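Long-range contact in LPXTG cell wall surface protein (Streptococcus gordonii, PDB 4IGB), which is a cell-wall-anchored surface protein that probably acts as an adhesin, this chain being its N-terminal region with the N1 and N2 domains: residues P330-E341 / Q370-L381. Residues are numbered along the deposited sequence; the frame is centred on the assembly and turned at random.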
loop_
_atom_site.group_PDB
_atom_site.type_symbol
_atom_site.label_atom_id
_atom_site.label_comp_id
_atom_site.label_asym_id
_atom_site.label_seq_id
_atom_site.Cartn_x
_atom_site.Cartn_y
_atom_site.Cartn_z
ATOM N N PRO B 330 -1.221 2.982 -16.890
ATOM C CA PRO B 330 -1.877 4.160 -16.318
ATOM C C PRO B 330 -2.972 4.687 -17.224
ATOM O O PRO B 330 -2.920 4.502 -18.440
ATOM C CB PRO B 330 -0.745 5.181 -16.229
ATOM C CG PRO B 330 0.201 4.787 -17.327
ATOM C CD PRO B 330 0.120 3.285 -17.421
ATOM N N SER B 331 -3.964 5.324 -16.618
ATOM C CA SER B 331 -5.013 6.006 -17.350
ATOM C C SER B 331 -4.647 7.470 -17.581
ATOM O O SER B 331 -5.170 8.118 -18.482
ATOM C CB SER B 331 -6.323 5.914 -16.567
ATOM O OG SER B 331 -6.666 4.550 -16.372
ATOM N N SER B 332 -3.761 7.998 -16.751
ATOM C CA SER B 332 -3.301 9.364 -16.937
ATOM C C SER B 332 -1.871 9.542 -16.448
ATOM O O SER B 332 -1.438 8.901 -15.484
ATOM C CB SER B 332 -4.215 10.336 -16.188
ATOM O OG SER B 332 -4.027 10.179 -14.803
ATOM N N ILE B 333 -1.137 10.418 -17.125
ATOM C CA ILE B 333 0.152 10.859 -16.643
ATOM C C ILE B 333 0.212 12.367 -16.793
ATOM O O ILE B 333 -0.077 12.899 -17.861
ATOM C CB ILE B 333 1.306 10.235 -17.437
ATOM C CG1 ILE B 333 1.339 8.708 -17.243
ATOM C CG2 ILE B 333 2.634 10.856 -17.018
ATOM C CD1 ILE B 333 2.393 7.998 -18.163
ATOM N N GLU B 334 0.590 13.051 -15.722
ATOM C CA GLU B 334 0.664 14.498 -15.729
ATOM C C GLU B 334 1.875 14.938 -14.933
ATOM O O GLU B 334 2.357 14.215 -14.059
ATOM C CB GLU B 334 -0.614 15.105 -15.135
ATOM C CG GLU B 334 -1.888 14.527 -15.726
ATOM C CD GLU B 334 -3.160 15.156 -15.153
ATOM O OE1 GLU B 334 -3.057 16.015 -14.244
ATOM O OE2 GLU B 334 -4.267 14.783 -15.618
ATOM N N MET B 335 2.377 16.122 -15.259
ATOM C CA MET B 335 3.460 16.730 -14.520
ATOM C C MET B 335 2.967 18.109 -14.135
ATOM O O MET B 335 2.487 18.863 -14.988
ATOM C CB MET B 335 4.715 16.849 -15.387
ATOM C CG MET B 335 5.215 15.519 -15.933
ATOM S SD MET B 335 4.143 14.869 -17.219
ATOM C CE MET B 335 5.262 13.656 -17.967
ATOM N N VAL B 336 3.074 18.419 -12.848
ATOM C CA VAL B 336 2.538 19.649 -12.293
ATOM C C VAL B 336 3.689 20.521 -11.841
ATOM O O VAL B 336 4.463 20.123 -10.969
ATOM C CB VAL B 336 1.664 19.379 -11.047
ATOM C CG1 VAL B 336 1.210 20.692 -10.424
ATOM C CG2 VAL B 336 0.460 18.523 -11.394
ATOM N N GLN B 337 3.802 21.697 -12.444
ATOM C CA GLN B 337 4.763 22.706 -12.012
ATOM C C GLN B 337 4.027 23.807 -11.260
ATOM O O GLN B 337 2.849 24.072 -11.513
ATOM C CB GLN B 337 5.459 23.341 -13.218
ATOM C CG GLN B 337 6.908 22.970 -13.398
ATOM C CD GLN B 337 7.842 23.510 -12.315
ATOM O OE1 GLN B 337 7.405 23.980 -11.263
ATOM N NE2 GLN B 337 9.150 23.436 -12.579
ATOM N N LYS B 338 4.716 24.461 -10.337
ATOM C CA LYS B 338 4.166 25.679 -9.763
ATOM C C LYS B 338 5.311 26.640 -9.538
ATOM O O LYS B 338 6.295 26.310 -8.888
ATOM C CB LYS B 338 3.408 25.405 -8.460
ATOM C CG LYS B 338 2.743 26.653 -7.881
ATOM C CD LYS B 338 1.981 26.345 -6.594
ATOM C CE LYS B 338 1.391 27.609 -5.982
ATOM N NZ LYS B 338 1.101 27.419 -4.527
ATOM N N PHE B 339 5.191 27.829 -10.100
ATOM C CA PHE B 339 6.317 28.751 -10.107
ATOM C C PHE B 339 6.227 29.809 -9.035
ATOM O O PHE B 339 5.170 30.394 -8.815
ATOM C CB PHE B 339 6.432 29.412 -11.479
ATOM C CG PHE B 339 6.705 28.431 -12.589
ATOM C CD1 PHE B 339 7.952 27.832 -12.711
ATOM C CD2 PHE B 339 5.714 28.098 -13.500
ATOM C CE1 PHE B 339 8.202 26.929 -13.733
ATOM C CE2 PHE B 339 5.964 27.202 -14.516
ATOM C CZ PHE B 339 7.213 26.618 -14.630
ATOM N N ASP B 340 7.352 30.051 -8.372
ATOM C CA ASP B 340 7.458 31.161 -7.437
ATOM C C ASP B 340 6.830 32.414 -8.063
ATOM O O ASP B 340 7.002 32.677 -9.258
ATOM C CB ASP B 340 8.931 31.391 -7.085
ATOM C CG ASP B 340 9.124 32.419 -5.987
ATOM O OD1 ASP B 340 9.703 32.074 -4.935
ATOM O OD2 ASP B 340 8.722 33.581 -6.185
ATOM N N GLU B 341 6.095 33.175 -7.253
ATOM C CA GLU B 341 5.358 34.353 -7.728
ATOM C C GLU B 341 6.244 35.422 -8.362
ATOM O O GLU B 341 5.755 36.288 -9.094
ATOM C CB GLU B 341 4.525 34.963 -6.589
ATOM C CG GLU B 341 3.255 34.164 -6.329
ATOM C CD GLU B 341 2.580 34.502 -5.012
ATOM O OE1 GLU B 341 3.148 35.303 -4.234
ATOM O OE2 GLU B 341 1.481 33.954 -4.760
ATOM N N GLN B 370 -0.005 30.595 -11.323
ATOM C CA GLN B 370 1.382 30.138 -11.316
ATOM C C GLN B 370 1.549 28.618 -11.517
ATOM O O GLN B 370 2.669 28.121 -11.624
ATOM C CB GLN B 370 2.062 30.576 -10.016
ATOM C CG GLN B 370 2.221 32.099 -9.900
ATOM C CD GLN B 370 3.206 32.657 -10.919
ATOM O OE1 GLN B 370 2.808 33.173 -11.965
ATOM N NE2 GLN B 370 4.494 32.568 -10.610
ATOM N N THR B 371 0.445 27.878 -11.569
ATOM C CA THR B 371 0.534 26.435 -11.799
ATOM C C THR B 371 0.427 26.071 -13.272
ATOM O O THR B 371 -0.503 26.487 -13.952
ATOM C CB THR B 371 -0.544 25.676 -11.032
ATOM O OG1 THR B 371 -0.354 25.890 -9.634
ATOM C CG2 THR B 371 -0.462 24.179 -11.331
ATOM N N VAL B 372 1.384 25.286 -13.760
ATOM C CA VAL B 372 1.345 24.810 -15.139
ATOM C C VAL B 372 1.401 23.289 -15.194
ATOM O O VAL B 372 2.334 22.671 -14.671
ATOM C CB VAL B 372 2.485 25.397 -15.982
ATOM C CG1 VAL B 372 2.503 24.745 -17.372
ATOM C CG2 VAL B 372 2.321 26.900 -16.095
ATOM N N THR B 373 0.396 22.689 -15.819
ATOM C CA THR B 373 0.251 21.239 -15.793
ATOM C C THR B 373 0.337 20.641 -17.185
ATOM O O THR B 373 -0.390 21.037 -18.089
ATOM C CB THR B 373 -1.074 20.822 -15.135
ATOM O OG1 THR B 373 -1.069 21.241 -13.768
ATOM C CG2 THR B 373 -1.268 19.306 -15.193
ATOM N N VAL B 374 1.242 19.689 -17.354
ATOM C CA VAL B 374 1.333 18.963 -18.609
ATOM C C VAL B 374 0.649 17.612 -18.468
ATOM O O VAL B 374 0.930 16.865 -17.536
ATOM C CB VAL B 374 2.786 18.760 -19.048
ATOM C CG1 VAL B 374 2.841 17.840 -20.271
ATOM C CG2 VAL B 374 3.430 20.101 -19.329
ATOM N N LYS B 375 -0.253 17.311 -19.399
ATOM C CA LYS B 375 -0.992 16.055 -19.389
ATOM C C LYS B 375 -0.709 15.321 -20.678
ATOM O O LYS B 375 -0.982 15.847 -21.763
ATOM C CB LYS B 375 -2.500 16.319 -19.287
ATOM C CG LYS B 375 -2.895 17.268 -18.158
ATOM C CD LYS B 375 -4.409 17.465 -18.091
ATOM C CE LYS B 375 -4.786 18.517 -17.045
ATOM N NZ LYS B 375 -6.224 18.424 -16.654
ATOM N N MET B 376 -0.154 14.116 -20.571
ATOM C CA MET B 376 0.073 13.292 -21.751
ATOM C C MET B 376 -1.292 12.868 -22.250
ATOM O O MET B 376 -2.181 12.619 -21.451
ATOM C CB MET B 376 0.944 12.076 -21.423
ATOM C CG MET B 376 2.190 12.421 -20.623
ATOM S SD MET B 376 3.138 13.797 -21.333
ATOM C CE MET B 376 3.697 13.102 -22.899
ATOM N N THR B 377 -1.465 12.818 -23.570
ATOM C CA THR B 377 -2.741 12.421 -24.153
ATOM C C THR B 377 -2.948 10.907 -24.099
ATOM O O THR B 377 -1.990 10.136 -23.954
ATOM C CB THR B 377 -2.825 12.813 -25.633
ATOM O OG1 THR B 377 -1.761 12.162 -26.339
ATOM C CG2 THR B 377 -2.710 14.314 -25.800
ATOM N N PRO B 378 -4.211 10.476 -24.232
ATOM C CA PRO B 378 -4.522 9.047 -24.332
ATOM C C PRO B 378 -3.709 8.373 -25.450
ATOM O O PRO B 378 -3.189 7.269 -25.245
ATOM C CB PRO B 378 -6.014 9.045 -24.659
ATOM C CG PRO B 378 -6.528 10.313 -24.016
ATOM C CD PRO B 378 -5.423 11.314 -24.180
ATOM N N GLU B 379 -3.575 9.042 -26.595
ATOM C CA GLU B 379 -2.788 8.507 -27.709
ATOM C C GLU B 379 -1.339 8.247 -27.287
ATOM O O GLU B 379 -0.763 7.223 -27.639
ATOM C CB GLU B 379 -2.832 9.435 -28.940
ATOM C CG GLU B 379 -1.880 9.019 -30.087
ATOM C CD GLU B 379 -1.581 10.144 -31.106
ATOM O OE1 GLU B 379 -2.532 10.860 -31.512
ATOM O OE2 GLU B 379 -0.393 10.311 -31.501
ATOM N N TYR B 380 -0.750 9.170 -26.532
ATOM C CA TYR B 380 0.625 8.984 -26.108
ATOM C C TYR B 380 0.717 7.794 -25.171
ATOM O O TYR B 380 1.614 6.968 -25.301
ATOM C CB TYR B 380 1.216 10.234 -25.442
ATOM C CG TYR B 380 2.699 10.063 -25.160
ATOM C CD1 TYR B 380 3.653 10.457 -26.091
ATOM C CD2 TYR B 380 3.141 9.474 -23.984
ATOM C CE1 TYR B 380 5.001 10.287 -25.857
ATOM C CE2 TYR B 380 4.495 9.301 -23.738
ATOM C CZ TYR B 380 5.419 9.709 -24.677
ATOM O OH TYR B 380 6.767 9.540 -24.442
ATOM N N LEU B 381 -0.222 7.706 -24.235
ATOM C CA LEU B 381 -0.280 6.577 -23.309
ATOM C C LEU B 381 -0.435 5.246 -24.045
ATOM O O LEU B 381 0.188 4.254 -23.679
ATOM C CB LEU B 381 -1.429 6.745 -22.298
ATOM C CG LEU B 381 -1.286 7.879 -21.270
ATOM C CD1 LEU B 381 -2.470 7.894 -20.301
ATOM C CD2 LEU B 381 0.015 7.760 -20.503
HETATM O O HOH W 1 -2.852 11.911 -18.907
HETATM O O HOH W 2 3.982 20.960 -15.919
#
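Strands 333-338 and 371-376 run antiparallel, 4.6 Å apart at 164°, as neighbours in the beta-sheet of the adhesin-like N2 domain, strand 409-417 flanking the first and strand 363-368 the second. Met335 with Val374 and Gln337 with Val372 form hydrogen-bonded pairs; in the former, Met335 N reaches Val374 O at 2.8 Å.

The face bearing Met335, Val372 and Val374 is buried, with Met335, Gln337 and Phe339 meeting strand 389-397, and suits apolar residues. Bent at chi2 (72°), the Met335 side chain brings CE to 4.0 Å from Met376 SD, and the flexible Met335 side chain also packs on Ile389 and Ile391 of strand 389-397. The Phe339 ring turns its edge to Val372, whose CG2 lies near the ring plane, 4.0 Å from CE2. Gln337 is polar yet buried on this face; its NE2 donates to Asn411 OD1, and its OE1 accepts a weak bond from Lys338 N.

Glu334 and Lys375 lie side by side on the more exposed face, where long chains can pack by their methylenes and keep charged ends near water. Their charges, 4.3 Å apart between Glu334 OE2 and Lys375 NZ, form no salt bridge; Lys375 pairs instead with Glu366.

Past the strand, Leu381 of the following helix sets CD2 against CD1 and CG1 of Ile333. At the opposite end, Gln370 NE2 donates to Phe339 O at 2.9 Å, approaching from above the carbonyl plane.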